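RNA polymerase ECF-subfamily sigma factor (Streptomyces venezuelae, PDB 6DXO) probably directs RNA polymerase to specific promoters as an ECF sigma factor in aerial mycelium formation, and is bound here by the anti-sigma factor RsbN. Local coordinates at residues Val107-Leu112 against Arg122-Asn127. Numbering follows the deposited sequence.
Sequences VTLRFL and RVMGKN
L109 of helix 101-112 meets V123 and M124 of helix 117-124 through apolar contacts, and no hydrogen bond joins 107-112 to 122-127. The CD1 methyl of L109 does most of the touching, 3.6 Å from M124 CG and 3.8 Å from V123 CG1. The leucine and valine side chains reach toward each other tip to tip, the second leucine methyl also coming near, with L109 CD2 4.1 Å from V123 CG1. V123 CG1 stands anti to the backbone N (chi1 173°), the setting that turns this methyl to both branches of L109. M124 crosses L109 obliquely, offering its CG methylene first; its sulfur follows, SD being 4.1 Å from L109 CD1. The backbones stay well apart, 8.6 Å between CA of L109 and CA of V123, and the interface is small, burying 116 Å² in all. L109 is buried and also packs on T120, L115 and E61 of the partner chain, whereas V123 remains exposed and also touches L115. M124 also lies on C106 of helix 101-112 and L134 of helix 128-144. Beyond M124, G125 leaves the helix with positive phi (70°), and N127 N-caps helix 128-144, its OD1 accepting a hydrogen bond from A130 N. Helices 101-112, 117-124 and 128-144 pack on one another within sigma-70 region 4, with V107 on A138 and F111 on V139 joining the first to the third, an arrangement consistent with its helix-turn-helix, in which the turn at 125-127 leads from helix 117-124 into the probable recognition helix 128-144.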
loop_
_atom_site.group_PDB
_atom_site.type_symbol
_atom_site.label_atom_id
_atom_site.label_comp_id
_atom_site.label_asym_id
_atom_site.label_seq_id
_atom_site.Cartn_x
_atom_site.Cartn_y
_atom_site.Cartn_z
ATOM N N VAL A 107 -4.213 16.899 -7.876
ATOM C CA VAL A 107 -5.245 16.094 -8.536
ATOM C C VAL A 107 -5.792 14.989 -7.624
ATOM O O VAL A 107 -6.970 14.662 -7.677
ATOM C CB VAL A 107 -4.772 15.476 -9.881
ATOM C CG1 VAL A 107 -4.415 16.562 -10.886
ATOM C CG2 VAL A 107 -3.620 14.513 -9.670
ATOM N N THR A 108 -4.934 14.415 -6.790
ATOM C CA THR A 108 -5.362 13.344 -5.887
ATOM C C THR A 108 -6.344 13.880 -4.845
ATOM O O THR A 108 -7.437 13.353 -4.670
ATOM C CB THR A 108 -4.162 12.714 -5.192
ATOM O OG1 THR A 108 -3.273 12.192 -6.193
ATOM C CG2 THR A 108 -4.609 11.570 -4.276
ATOM N N LEU A 109 -5.966 14.961 -4.182
ATOM C CA LEU A 109 -6.863 15.577 -3.206
ATOM C C LEU A 109 -8.166 16.079 -3.836
ATOM O O LEU A 109 -9.240 15.836 -3.298
ATOM C CB LEU A 109 -6.155 16.719 -2.488
ATOM C CG LEU A 109 -4.987 16.402 -1.549
ATOM C CD1 LEU A 109 -4.219 17.687 -1.287
ATOM C CD2 LEU A 109 -5.468 15.793 -0.257
ATOM N N ARG A 110 -8.068 16.794 -4.958
ATOM C CA ARG A 110 -9.264 17.396 -5.575
ATOM C C ARG A 110 -10.221 16.373 -6.180
ATOM O O ARG A 110 -11.445 16.465 -6.009
ATOM C CB ARG A 110 -8.875 18.404 -6.665
ATOM C CG ARG A 110 -8.249 19.682 -6.150
ATOM C CD ARG A 110 -9.302 20.679 -5.663
ATOM N NE ARG A 110 -10.076 21.217 -6.776
ATOM C CZ ARG A 110 -11.384 21.055 -6.941
ATOM N NH1 ARG A 110 -12.099 20.372 -6.056
ATOM N NH2 ARG A 110 -11.982 21.583 -7.996
ATOM N N PHE A 111 -9.669 15.404 -6.900
ATOM C CA PHE A 111 -10.517 14.571 -7.742
ATOM C C PHE A 111 -10.632 13.135 -7.247
ATOM O O PHE A 111 -11.693 12.536 -7.343
ATOM C CB PHE A 111 -10.052 14.647 -9.194
ATOM C CG PHE A 111 -9.952 16.057 -9.711
ATOM C CD1 PHE A 111 -8.742 16.560 -10.173
ATOM C CD2 PHE A 111 -11.058 16.895 -9.686
ATOM C CE1 PHE A 111 -8.643 17.868 -10.634
ATOM C CE2 PHE A 111 -10.964 18.209 -10.144
ATOM C CZ PHE A 111 -9.757 18.692 -10.617
ATOM N N LEU A 112 -9.554 12.600 -6.688
ATOM C CA LEU A 112 -9.621 11.257 -6.105
ATOM C C LEU A 112 -10.202 11.260 -4.686
ATOM O O LEU A 112 -10.848 10.305 -4.280
ATOM C CB LEU A 112 -8.251 10.578 -6.144
ATOM C CG LEU A 112 -7.734 10.287 -7.557
ATOM C CD1 LEU A 112 -6.360 9.639 -7.513
ATOM C CD2 LEU A 112 -8.716 9.406 -8.328
ATOM N N ARG A 122 -6.008 24.284 2.135
ATOM C CA ARG A 122 -5.635 24.107 3.538
ATOM C C ARG A 122 -4.647 22.962 3.722
ATOM O O ARG A 122 -3.652 23.104 4.438
ATOM C CB ARG A 122 -6.854 23.869 4.436
ATOM C CG ARG A 122 -7.958 24.897 4.320
ATOM C CD ARG A 122 -7.527 26.284 4.784
ATOM N NE ARG A 122 -8.667 27.198 4.764
ATOM C CZ ARG A 122 -9.084 27.851 3.682
ATOM N NH1 ARG A 122 -8.448 27.707 2.525
ATOM N NH2 ARG A 122 -10.141 28.651 3.757
ATOM N N VAL A 123 -4.919 21.822 3.081
ATOM C CA VAL A 123 -4.021 20.666 3.172
ATOM C C VAL A 123 -2.630 20.921 2.590
ATOM O O VAL A 123 -1.615 20.480 3.157
ATOM C CB VAL A 123 -4.619 19.448 2.440
ATOM C CG1 VAL A 123 -3.603 18.282 2.391
ATOM C CG2 VAL A 123 -5.911 19.025 3.111
ATOM N N MET A 124 -2.584 21.608 1.453
ATOM C CA MET A 124 -1.317 21.815 0.748
ATOM C C MET A 124 -0.537 23.042 1.232
ATOM O O MET A 124 0.623 23.228 0.852
ATOM C CB MET A 124 -1.545 21.892 -0.763
ATOM C CG MET A 124 -2.040 20.577 -1.366
ATOM S SD MET A 124 -2.060 20.557 -3.163
ATOM C CE MET A 124 -0.305 20.396 -3.525
ATOM N N GLY A 125 -1.169 23.860 2.063
ATOM C CA GLY A 125 -0.529 25.061 2.570
ATOM C C GLY A 125 -0.357 26.104 1.480
ATOM O O GLY A 125 0.645 26.820 1.428
ATOM N N LYS A 126 -1.349 26.189 0.603
ATOM C CA LYS A 126 -1.339 27.162 -0.477
ATOM C C LYS A 126 -2.629 27.974 -0.461
ATOM O O LYS A 126 -3.585 27.612 0.214
ATOM C CB LYS A 126 -1.158 26.445 -1.816
ATOM C CG LYS A 126 0.087 25.573 -1.847
ATOM C CD LYS A 126 0.460 25.138 -3.244
ATOM C CE LYS A 126 1.970 25.042 -3.377
ATOM N NZ LYS A 126 2.389 24.845 -4.790
ATOM N N ASN A 127 -2.657 29.092 -1.182
ATOM C CA ASN A 127 -3.891 29.857 -1.282
ATOM C C ASN A 127 -4.744 29.319 -2.415
ATOM O O ASN A 127 -4.230 28.684 -3.334
ATOM C CB ASN A 127 -3.597 31.351 -1.472
ATOM C CG ASN A 127 -2.867 31.637 -2.765
ATOM O OD1 ASN A 127 -3.415 31.447 -3.851
ATOM N ND2 ASN A 127 -1.625 32.099 -2.656
#